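Tryptophanyl-tRNA synthetase (Campylobacter jejuni subsp. jejuni, PDB 3TZL) probably joins tryptophan to its cognate tRNA at the expense of ATP, as a homodimeric class I aminoacyl-tRNA synthetase. Local coordinates at residues Met89-Ile94 with Gln314-Lys319; Asp134-Asp139 with Asp158-Val163; Arg141-Gly146 with Gln151-Ala156. One frame throughout, in Å; residues are numbered along the deposited sequence.

Contact 1. Residues Met89-Ile94 with Gln314-Lys319; sequences MELYWI and QKIYEK
With CG trans to the backbone N (chi1 -164°) and the chain extended beyond it, E90 reaches out from helix 87-96 toward Y317, whose own first torsion sets CG trans to the carbonyl carbon and swings the phenol back toward the carboxylate. The hydroxyl Y317 OH donates to E90 OE2 at 2.4 Å, a hydrogen bond so short that its exact length is doubtful. OE2 lies at the edge of the ring, in its plane, while the carboxylate plane is turned 79° from that of the ring. Beside this polar pair, I94 and I316 lie alongside one another, pointing opposite ways, with I94 CD1 3.7 Å from I316 CG2. L91 CD1 approaches I316 CD1 more loosely, at 4.5 Å. The second subunit adds a charge: its K86 forms a salt bridge with E90 OE1 and hydrogen-bonds Y317 OH, which probably favours an ionised E90, and its Y44 also bonds OE1. The contact thus binds the C-terminal end of helix 291-320 to the dimer interface. The two helix segments run 39° apart with axes 11.7 Å distant; M313 and L322 fill in beside them, I170 and F171 cover I316, and helix 122-137 packs on M89, L91 and Y92.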
loop_
_atom_site.group_PDB
_atom_site.type_symbol
_atom_site.label_atom_id
_atom_site.label_comp_id
_atom_site.label_asym_id
_atom_site.label_seq_id
_atom_site.Cartn_x
_atom_site.Cartn_y
_atom_site.Cartn_z
HETATM N N MSE B 89 4.474 -4.416 -0.181
HETATM C CA MSE B 89 3.240 -3.666 0.105
HETATM C C MSE B 89 3.171 -3.218 1.557
HETATM O O MSE B 89 2.738 -2.113 1.862
HETATM C CB MSE B 89 2.020 -4.519 -0.181
HETATM C CG MSE B 89 1.815 -4.782 -1.635
HETATM SE SE MSE B 89 0.838 -3.311 -2.438
HETATM C CE MSE B 89 2.025 -1.832 -2.521
ATOM N N GLU B 90 3.581 -4.101 2.450
ATOM C CA GLU B 90 3.601 -3.787 3.859
ATOM C C GLU B 90 4.623 -2.692 4.117
ATOM O O GLU B 90 4.336 -1.735 4.827
ATOM C CB GLU B 90 3.919 -5.043 4.661
ATOM C CG GLU B 90 3.582 -4.916 6.137
ATOM C CD GLU B 90 3.297 -6.253 6.775
ATOM O OE1 GLU B 90 2.230 -6.386 7.435
ATOM O OE2 GLU B 90 4.139 -7.166 6.625
ATOM N N LEU B 91 5.811 -2.807 3.511
ATOM C CA LEU B 91 6.850 -1.790 3.692
ATOM C C LEU B 91 6.418 -0.419 3.172
ATOM O O LEU B 91 6.686 0.601 3.787
ATOM C CB LEU B 91 8.182 -2.207 3.054
ATOM C CG LEU B 91 9.329 -1.222 3.296
ATOM C CD1 LEU B 91 9.543 -1.040 4.798
ATOM C CD2 LEU B 91 10.669 -1.639 2.601
ATOM N N TYR B 92 5.758 -0.420 2.024
ATOM C CA TYR B 92 5.195 0.783 1.422
ATOM C C TYR B 92 4.294 1.555 2.400
ATOM O O TYR B 92 4.453 2.767 2.566
ATOM C CB TYR B 92 4.458 0.370 0.144
ATOM C CG TYR B 92 3.397 1.296 -0.398
ATOM C CD1 TYR B 92 3.704 2.583 -0.822
ATOM C CD2 TYR B 92 2.095 0.845 -0.567
ATOM C CE1 TYR B 92 2.727 3.409 -1.349
ATOM C CE2 TYR B 92 1.125 1.654 -1.108
ATOM C CZ TYR B 92 1.443 2.943 -1.492
ATOM O OH TYR B 92 0.455 3.763 -2.019
ATOM N N TRP B 93 3.384 0.859 3.075
ATOM C CA TRP B 93 2.542 1.503 4.089
ATOM C C TRP B 93 3.366 2.045 5.266
ATOM O O TRP B 93 3.126 3.149 5.754
ATOM C CB TRP B 93 1.498 0.526 4.615
ATOM C CG TRP B 93 0.745 1.030 5.815
ATOM C CD1 TRP B 93 0.832 0.557 7.096
ATOM C CD2 TRP B 93 -0.214 2.098 5.846
ATOM N NE1 TRP B 93 -0.001 1.266 7.925
ATOM C CE2 TRP B 93 -0.669 2.211 7.184
ATOM C CE3 TRP B 93 -0.735 2.972 4.875
ATOM C CZ2 TRP B 93 -1.620 3.166 7.581
ATOM C CZ3 TRP B 93 -1.684 3.931 5.274
ATOM C CH2 TRP B 93 -2.115 4.014 6.617
ATOM N N ILE B 94 4.332 1.264 5.736
ATOM C CA ILE B 94 5.203 1.753 6.795
ATOM C C ILE B 94 5.983 3.011 6.392
ATOM O O ILE B 94 6.004 3.997 7.134
ATOM C CB ILE B 94 6.129 0.642 7.298
ATOM C CG1 ILE B 94 5.306 -0.366 8.091
ATOM C CG2 ILE B 94 7.244 1.190 8.165
ATOM C CD1 ILE B 94 5.911 -1.739 8.102
ATOM N N GLN B 314 11.652 -8.644 9.368
ATOM C CA GLN B 314 11.806 -9.090 10.758
ATOM C C GLN B 314 12.350 -7.944 11.616
ATOM O O GLN B 314 11.927 -7.749 12.759
ATOM C CB GLN B 314 12.740 -10.307 10.845
ATOM C CG GLN B 314 12.078 -11.627 10.460
ATOM C CD GLN B 314 13.070 -12.771 10.176
ATOM O OE1 GLN B 314 14.240 -12.739 10.582
ATOM N NE2 GLN B 314 12.593 -13.784 9.454
ATOM N N LYS B 315 13.289 -7.188 11.050
ATOM C CA LYS B 315 13.835 -6.018 11.723
ATOM C C LYS B 315 12.799 -4.907 11.823
ATOM O O LYS B 315 12.643 -4.282 12.877
ATOM C CB LYS B 315 15.072 -5.508 10.984
ATOM C CG LYS B 315 16.245 -6.467 11.048
ATOM C CD LYS B 315 17.426 -5.902 10.271
ATOM C CE LYS B 315 18.639 -6.821 10.325
ATOM N NZ LYS B 315 19.769 -6.246 9.533
ATOM N N ILE B 316 12.100 -4.653 10.722
ATOM C CA ILE B 316 11.071 -3.629 10.708
ATOM C C ILE B 316 9.959 -3.935 11.708
ATOM O O ILE B 316 9.472 -3.038 12.394
ATOM C CB ILE B 316 10.445 -3.490 9.327
ATOM C CG1 ILE B 316 11.517 -3.086 8.303
ATOM C CG2 ILE B 316 9.268 -2.513 9.373
ATOM C CD1 ILE B 316 12.015 -1.718 8.475
ATOM N N TYR B 317 9.563 -5.204 11.776
ATOM C CA TYR B 317 8.502 -5.642 12.679
ATOM C C TYR B 317 8.827 -5.341 14.132
ATOM O O TYR B 317 7.941 -4.965 14.909
ATOM C CB TYR B 317 8.270 -7.150 12.562
ATOM C CG TYR B 317 7.320 -7.555 11.452
ATOM C CD1 TYR B 317 7.026 -6.685 10.418
ATOM C CD2 TYR B 317 6.697 -8.811 11.460
ATOM C CE1 TYR B 317 6.147 -7.050 9.401
ATOM C CE2 TYR B 317 5.813 -9.189 10.447
ATOM C CZ TYR B 317 5.553 -8.302 9.415
ATOM O OH TYR B 317 4.694 -8.647 8.396
ATOM N N GLU B 318 10.086 -5.534 14.503
ATOM C CA GLU B 318 10.507 -5.240 15.866
ATOM C C GLU B 318 10.322 -3.749 16.180
ATOM O O GLU B 318 9.973 -3.387 17.312
ATOM C CB GLU B 318 11.947 -5.684 16.114
ATOM C CG GLU B 318 12.456 -5.404 17.535
ATOM C CD GLU B 318 11.868 -6.348 18.607
ATOM O OE1 GLU B 318 10.888 -7.078 18.323
ATOM O OE2 GLU B 318 12.392 -6.365 19.743
ATOM N N LYS B 319 10.508 -2.893 15.172
ATOM C CA LYS B 319 10.411 -1.444 15.389
ATOM C C LYS B 319 8.989 -0.894 15.330
ATOM O O LYS B 319 8.701 0.127 15.952
ATOM C CB LYS B 319 11.305 -0.678 14.406
ATOM C CG LYS B 319 12.770 -1.125 14.410
ATOM C CD LYS B 319 13.353 -1.100 15.819
ATOM C CE LYS B 319 13.763 0.284 16.237
ATOM N NZ LYS B 319 13.937 0.391 17.713
#

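Contact 2. Residues Asp134-Asp139 with Asp158-Val163; sequences DILLFD and DIALKV. With TRP (tryptophan), chain J.
The C-terminal turn of helix 122-137, which supplies D134 and I135 to the tryptophan pocket of this class I catalytic domain, packs through L136 on I159 and A160 of helix 150-167. The junction is wholly apolar. With L136 CG trans to the carbonyl carbon (chi1 -59°), its isopropyl end is sent at the neighbouring helix: CD2 lies 3.8 Å from A160 CB, and CD1 reaches I159 CG2 at 4.3 Å. L136 CD1 is also 4.0 Å from A160 CB, so both methyls of the leucine bracket the small methyl of A160, and the alpha carbons of L136 and A160 come within 7.3 Å of each other.

Within the same turn, D134 and I135 meet the bound substrate. The indole N-H of tryptophan, at NE1, gives a nearly straight hydrogen bond to D134 OD2, 3.0 Å long with an N-H...O angle of 170°. OD2 is also bonded by H45 NE2, and OD1 by Q82 NE2, so both carboxylate oxygens are gripped and the group's rotation is restrained. I135 CG1 touches CZ2 of the substrate's benzo ring at 3.8 Å, adding an apolar wall beside the polar recognition of the ring nitrogen. D139 N is bonded to L136 O at 3.3 Å, and D139 itself takes a left-handed backbone conformation.

In the fold, L95 of helix 87-96 touches both L136 and I159, closing the apolar cluster from a third helix, and F171 also covers L136. Turned the other way, L137 and F138 rest on A305, I308, A309 and M313 of helix 291-320, leaving helix 122-137 between that long helix and helix 150-167.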
loop_
_atom_site.group_PDB
_atom_site.type_symbol
_atom_site.label_atom_id
_atom_site.label_comp_id
_atom_site.label_asym_id
_atom_site.label_seq_id
_atom_site.Cartn_x
_atom_site.Cartn_y
_atom_site.Cartn_z
ATOM N N ASP B 134 10.558 -0.603 -2.891
ATOM C CA ASP B 134 11.308 -1.500 -3.775
ATOM C C ASP B 134 12.792 -1.391 -3.501
ATOM O O ASP B 134 13.472 -2.385 -3.325
ATOM C CB ASP B 134 11.090 -1.125 -5.241
ATOM C CG ASP B 134 9.674 -1.392 -5.717
ATOM O OD1 ASP B 134 9.074 -2.417 -5.310
ATOM O OD2 ASP B 134 9.164 -0.566 -6.508
ATOM N N ILE B 135 13.285 -0.162 -3.478
ATOM C CA ILE B 135 14.701 0.097 -3.285
ATOM C C ILE B 135 15.203 -0.282 -1.881
ATOM O O ILE B 135 16.198 -1.001 -1.742
ATOM C CB ILE B 135 14.993 1.567 -3.593
ATOM C CG1 ILE B 135 14.608 1.865 -5.054
ATOM C CG2 ILE B 135 16.448 1.901 -3.307
ATOM C CD1 ILE B 135 14.460 3.326 -5.365
ATOM N N LEU B 136 14.492 0.172 -0.851
ATOM C CA LEU B 136 14.955 0.041 0.537
ATOM C C LEU B 136 14.835 -1.367 1.094
ATOM O O LEU B 136 15.640 -1.775 1.927
ATOM C CB LEU B 136 14.198 1.005 1.464
ATOM C CG LEU B 136 14.312 2.491 1.134
ATOM C CD1 LEU B 136 13.572 3.377 2.137
ATOM C CD2 LEU B 136 15.760 2.895 1.035
ATOM N N LEU B 137 13.797 -2.083 0.677
ATOM C CA LEU B 137 13.569 -3.465 1.119
ATOM C C LEU B 137 14.811 -4.344 0.923
ATOM O O LEU B 137 15.126 -5.168 1.776
ATOM C CB LEU B 137 12.358 -4.074 0.391
ATOM C CG LEU B 137 11.865 -5.494 0.729
ATOM C CD1 LEU B 137 11.514 -5.681 2.220
ATOM C CD2 LEU B 137 10.669 -5.838 -0.131
ATOM N N PHE B 138 15.551 -4.113 -0.160
ATOM C CA PHE B 138 16.698 -4.959 -0.522
ATOM C C PHE B 138 18.087 -4.401 -0.233
ATOM O O PHE B 138 19.073 -4.940 -0.715
ATOM C CB PHE B 138 16.576 -5.365 -1.990
ATOM C CG PHE B 138 15.288 -6.059 -2.283
ATOM C CD1 PHE B 138 15.115 -7.388 -1.941
ATOM C CD2 PHE B 138 14.235 -5.375 -2.832
ATOM C CE1 PHE B 138 13.923 -8.025 -2.172
ATOM C CE2 PHE B 138 13.025 -6.006 -3.053
ATOM C CZ PHE B 138 12.868 -7.334 -2.716
ATOM N N ASP B 139 18.156 -3.350 0.583
ATOM C CA ASP B 139 19.412 -2.678 0.888
ATOM C C ASP B 139 20.207 -2.272 -0.359
ATOM O O ASP B 139 21.431 -2.378 -0.380
ATOM C CB ASP B 139 20.287 -3.508 1.835
ATOM C CG ASP B 139 19.805 -3.443 3.276
ATOM O OD1 ASP B 139 20.051 -2.417 3.950
ATOM O OD2 ASP B 139 19.169 -4.414 3.731
ATOM N N ASP B 158 15.548 10.279 1.122
ATOM C CA ASP B 158 15.016 11.102 2.208
ATOM C C ASP B 158 14.165 10.280 3.185
ATOM O O ASP B 158 14.196 10.495 4.395
ATOM C CB ASP B 158 14.215 12.292 1.664
ATOM C CG ASP B 158 15.096 13.319 0.937
ATOM O OD1 ASP B 158 16.314 13.373 1.212
ATOM O OD2 ASP B 158 14.571 14.071 0.086
ATOM N N ILE B 159 13.399 9.340 2.654
ATOM C CA ILE B 159 12.611 8.461 3.498
ATOM C C ILE B 159 13.524 7.627 4.398
ATOM O O ILE B 159 13.317 7.556 5.614
ATOM C CB ILE B 159 11.728 7.525 2.652
ATOM C CG1 ILE B 159 10.681 8.335 1.883
ATOM C CG2 ILE B 159 11.056 6.504 3.538
ATOM C CD1 ILE B 159 9.850 7.501 0.856
ATOM N N ALA B 160 14.545 7.015 3.796
ATOM C CA ALA B 160 15.459 6.145 4.527
ATOM C C ALA B 160 16.124 6.902 5.674
ATOM O O ALA B 160 16.232 6.392 6.797
ATOM C CB ALA B 160 16.516 5.584 3.587
ATOM N N LEU B 161 16.579 8.115 5.376
ATOM C CA LEU B 161 17.203 8.962 6.381
ATOM C C LEU B 161 16.251 9.264 7.536
ATOM O O LEU B 161 16.643 9.204 8.700
ATOM C CB LEU B 161 17.718 10.249 5.748
ATOM C CG LEU B 161 19.110 10.141 5.122
ATOM C CD1 LEU B 161 19.364 11.289 4.144
ATOM C CD2 LEU B 161 20.169 10.122 6.233
ATOM N N LYS B 162 15.000 9.577 7.214
ATOM C CA LYS B 162 13.996 9.806 8.243
ATOM C C LYS B 162 13.791 8.557 9.096
ATOM O O LYS B 162 13.758 8.638 10.325
ATOM C CB LYS B 162 12.674 10.262 7.627
ATOM C CG LYS B 162 11.773 11.011 8.613
ATOM C CD LYS B 162 10.701 11.831 7.886
ATOM C CE LYS B 162 9.630 12.387 8.831
ATOM N NZ LYS B 162 10.200 13.287 9.854
ATOM N N VAL B 163 13.683 7.399 8.446
ATOM C CA VAL B 163 13.454 6.153 9.165
ATOM C C VAL B 163 14.630 5.837 10.089
ATOM O O VAL B 163 14.437 5.514 11.266
ATOM C CB VAL B 163 13.181 4.973 8.206
ATOM C CG1 VAL B 163 13.205 3.665 8.961
ATOM C CG2 VAL B 163 11.829 5.148 7.481
HETATM N N TRP J . 9.841 3.758 -11.923
HETATM C CA TRP J . 10.684 2.919 -12.779
HETATM C C TRP J . 10.431 3.213 -14.252
HETATM O O TRP J . 11.180 2.773 -15.131
HETATM C CB TRP J . 10.457 1.425 -12.485
HETATM C CG TRP J . 10.763 1.075 -11.060
HETATM C CD1 TRP J . 9.876 0.726 -10.077
HETATM C CD2 TRP J . 12.055 1.094 -10.454
HETATM N NE1 TRP J . 10.550 0.507 -8.891
HETATM C CE2 TRP J . 11.888 0.735 -9.097
HETATM C CE3 TRP J . 13.343 1.379 -10.928
HETATM C CZ2 TRP J . 12.966 0.642 -8.214
HETATM C CZ3 TRP J . 14.413 1.293 -10.046
HETATM C CH2 TRP J . 14.217 0.921 -8.707
HETATM O OXT TRP J . 9.463 3.904 -14.577
#

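Contact 3. Residues Arg141-Gly146 with Gln151-Ala156; sequences RIVPVG and QHVEIA
From R141 to G146 the chain carries V143 and V145 past V153 of helix 150-167. Beyond R141, I142, in the strand, points away from the helix, as does P144, both lying against V6 of strand 5-10. V143, between them, turns toward it. Its CG1, trans to the backbone N (chi1 -174°), lies 4.1 Å from V153 CG2, and V143 CB is equally near that methyl, for V143 and V153 overlap side by side, each running past the other's methyls. V143 also touches the bound tryptophan. V145 returns to the helix side and brings CG1 to 4.2 Å from V153 CG2, so a single valine methyl receives both residues. G146, predicted to bind ATP, follows, so the segment runs from the tryptophan pocket to the predicted ATP site.

V153 also meets A176, and this packing joins the beta-alpha-beta unit of strand 142-144, helix 150-167 and strand 175-177. One residue before V153, H152 bonds through ND1 to Q149 OE1, which itself hydrogen-bonds the substrate, a second-shell link to the pocket.

Chemically, the contact is branched hydrocarbon alone. With no hydrogen bond between strand and helix, it rests on the fit of methyl groups, while directional bonding is left to the strand's backbone partners.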
loop_
_atom_site.group_PDB
_atom_site.type_symbol
_atom_site.label_atom_id
_atom_site.label_comp_id
_atom_site.label_asym_id
_atom_site.label_seq_id
_atom_site.Cartn_x
_atom_site.Cartn_y
_atom_site.Cartn_z
ATOM N N ARG B 141 22.302 -0.363 -2.935
ATOM C CA ARG B 141 23.289 0.716 -2.920
ATOM C C ARG B 141 23.161 1.623 -4.147
ATOM O O ARG B 141 23.354 2.829 -4.053
ATOM C CB ARG B 141 24.708 0.154 -2.845
ATOM C CG ARG B 141 25.043 -0.482 -1.516
ATOM C CD ARG B 141 25.724 0.522 -0.622
ATOM N NE ARG B 141 27.069 0.800 -1.104
ATOM C CZ ARG B 141 27.992 1.467 -0.419
ATOM N NH1 ARG B 141 29.199 1.662 -0.947
ATOM N NH2 ARG B 141 27.710 1.937 0.795
ATOM N N ILE B 142 22.832 1.028 -5.292
ATOM C CA ILE B 142 22.910 1.704 -6.582
ATOM C C ILE B 142 21.644 1.418 -7.364
ATOM O O ILE B 142 21.258 0.258 -7.539
ATOM C CB ILE B 142 24.092 1.169 -7.420
ATOM C CG1 ILE B 142 25.420 1.316 -6.680
ATOM C CG2 ILE B 142 24.166 1.858 -8.761
ATOM C CD1 ILE B 142 25.942 2.730 -6.582
ATOM N N VAL B 143 20.993 2.475 -7.832
ATOM C CA VAL B 143 19.794 2.328 -8.638
ATOM C C VAL B 143 20.073 2.939 -10.014
ATOM O O VAL B 143 20.148 4.163 -10.145
ATOM C CB VAL B 143 18.580 3.023 -7.969
ATOM C CG1 VAL B 143 17.301 2.750 -8.729
ATOM C CG2 VAL B 143 18.420 2.569 -6.522
ATOM N N PRO B 144 20.261 2.091 -11.042
ATOM C CA PRO B 144 20.488 2.617 -12.395
ATOM C C PRO B 144 19.193 3.156 -12.978
ATOM O O PRO B 144 18.260 2.378 -13.151
ATOM C CB PRO B 144 20.923 1.383 -13.199
ATOM C CG PRO B 144 21.152 0.297 -12.204
ATOM C CD PRO B 144 20.299 0.621 -11.011
ATOM N N VAL B 145 19.158 4.450 -13.277
ATOM C CA VAL B 145 17.975 5.139 -13.716
ATOM C C VAL B 145 18.213 6.200 -14.782
ATOM O O VAL B 145 19.282 6.721 -14.924
ATOM C CB VAL B 145 17.381 5.895 -12.578
ATOM C CG1 VAL B 145 16.763 4.978 -11.615
ATOM C CG2 VAL B 145 18.425 6.678 -11.926
ATOM N N GLY B 146 17.154 6.537 -15.495
ATOM C CA GLY B 146 17.160 7.662 -16.397
ATOM C C GLY B 146 16.926 8.954 -15.647
ATOM O O GLY B 146 16.229 8.974 -14.667
ATOM N N GLN B 151 14.981 11.994 -9.210
ATOM C CA GLN B 151 14.255 12.559 -8.088
ATOM C C GLN B 151 13.621 11.459 -7.240
ATOM O O GLN B 151 13.609 11.529 -6.018
ATOM C CB GLN B 151 13.205 13.544 -8.589
ATOM C CG GLN B 151 12.601 14.404 -7.497
ATOM C CD GLN B 151 11.437 15.220 -8.006
ATOM O OE1 GLN B 151 10.747 14.818 -8.942
ATOM N NE2 GLN B 151 11.214 16.373 -7.398
ATOM N N HIS B 152 13.110 10.422 -7.887
ATOM C CA HIS B 152 12.524 9.313 -7.143
ATOM C C HIS B 152 13.517 8.649 -6.181
ATOM O O HIS B 152 13.160 8.315 -5.054
ATOM C CB HIS B 152 11.919 8.294 -8.099
ATOM C CG HIS B 152 10.728 8.813 -8.832
ATOM N ND1 HIS B 152 10.356 8.349 -10.073
ATOM C CD2 HIS B 152 9.826 9.764 -8.499
ATOM C CE1 HIS B 152 9.274 8.991 -10.472
ATOM N NE2 HIS B 152 8.928 9.850 -9.534
ATOM N N VAL B 153 14.754 8.463 -6.628
ATOM C CA VAL B 153 15.777 7.853 -5.787
ATOM C C VAL B 153 16.126 8.767 -4.609
ATOM O O VAL B 153 16.316 8.292 -3.488
ATOM C CB VAL B 153 17.027 7.536 -6.595
ATOM C CG1 VAL B 153 18.082 6.878 -5.712
ATOM C CG2 VAL B 153 16.660 6.639 -7.785
ATOM N N GLU B 154 16.191 10.075 -4.870
ATOM C CA GLU B 154 16.378 11.072 -3.823
ATOM C C GLU B 154 15.260 11.025 -2.787
ATOM O O GLU B 154 15.500 11.134 -1.574
ATOM C CB GLU B 154 16.464 12.472 -4.433
ATOM C CG GLU B 154 17.701 12.701 -5.289
ATOM C CD GLU B 154 17.715 14.074 -5.934
ATOM O OE1 GLU B 154 16.682 14.772 -5.872
ATOM O OE2 GLU B 154 18.759 14.453 -6.506
ATOM N N ILE B 155 14.030 10.864 -3.261
ATOM C CA ILE B 155 12.909 10.692 -2.347
ATOM C C ILE B 155 13.121 9.449 -1.474
ATOM O O ILE B 155 12.918 9.492 -0.256
ATOM C CB ILE B 155 11.592 10.581 -3.112
ATOM C CG1 ILE B 155 11.126 11.969 -3.547
ATOM C CG2 ILE B 155 10.532 9.909 -2.269
ATOM C CD1 ILE B 155 10.134 11.938 -4.693
ATOM N N ALA B 156 13.557 8.351 -2.092
ATOM C CA ALA B 156 13.759 7.120 -1.342
ATOM C C ALA B 156 14.857 7.357 -0.306
ATOM O O ALA B 156 14.789 6.890 0.832
ATOM C CB ALA B 156 14.120 5.994 -2.263
#

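Overall arrangement
Following the chain from the N terminus, helix 87-96 comes first and meets its partner only near the end of helix 291-320, so contact 1 closes a loop that encloses the other two. Within it, contact 2 spans from helix 122-137 to helix 150-167, and contact 3, between strand 142-144 and an earlier part of the same helix, lies wholly inside contact 2; none cross. Contacts 2 and 3 touch where I135 packs on V143 and A156, and contact 2 meets contact 1 through L137 and L91. The three thereby tie the tryptophan pocket, through helices 122-137 and 150-167 and strand 142-144, to the C-terminal helix and the dimer interface.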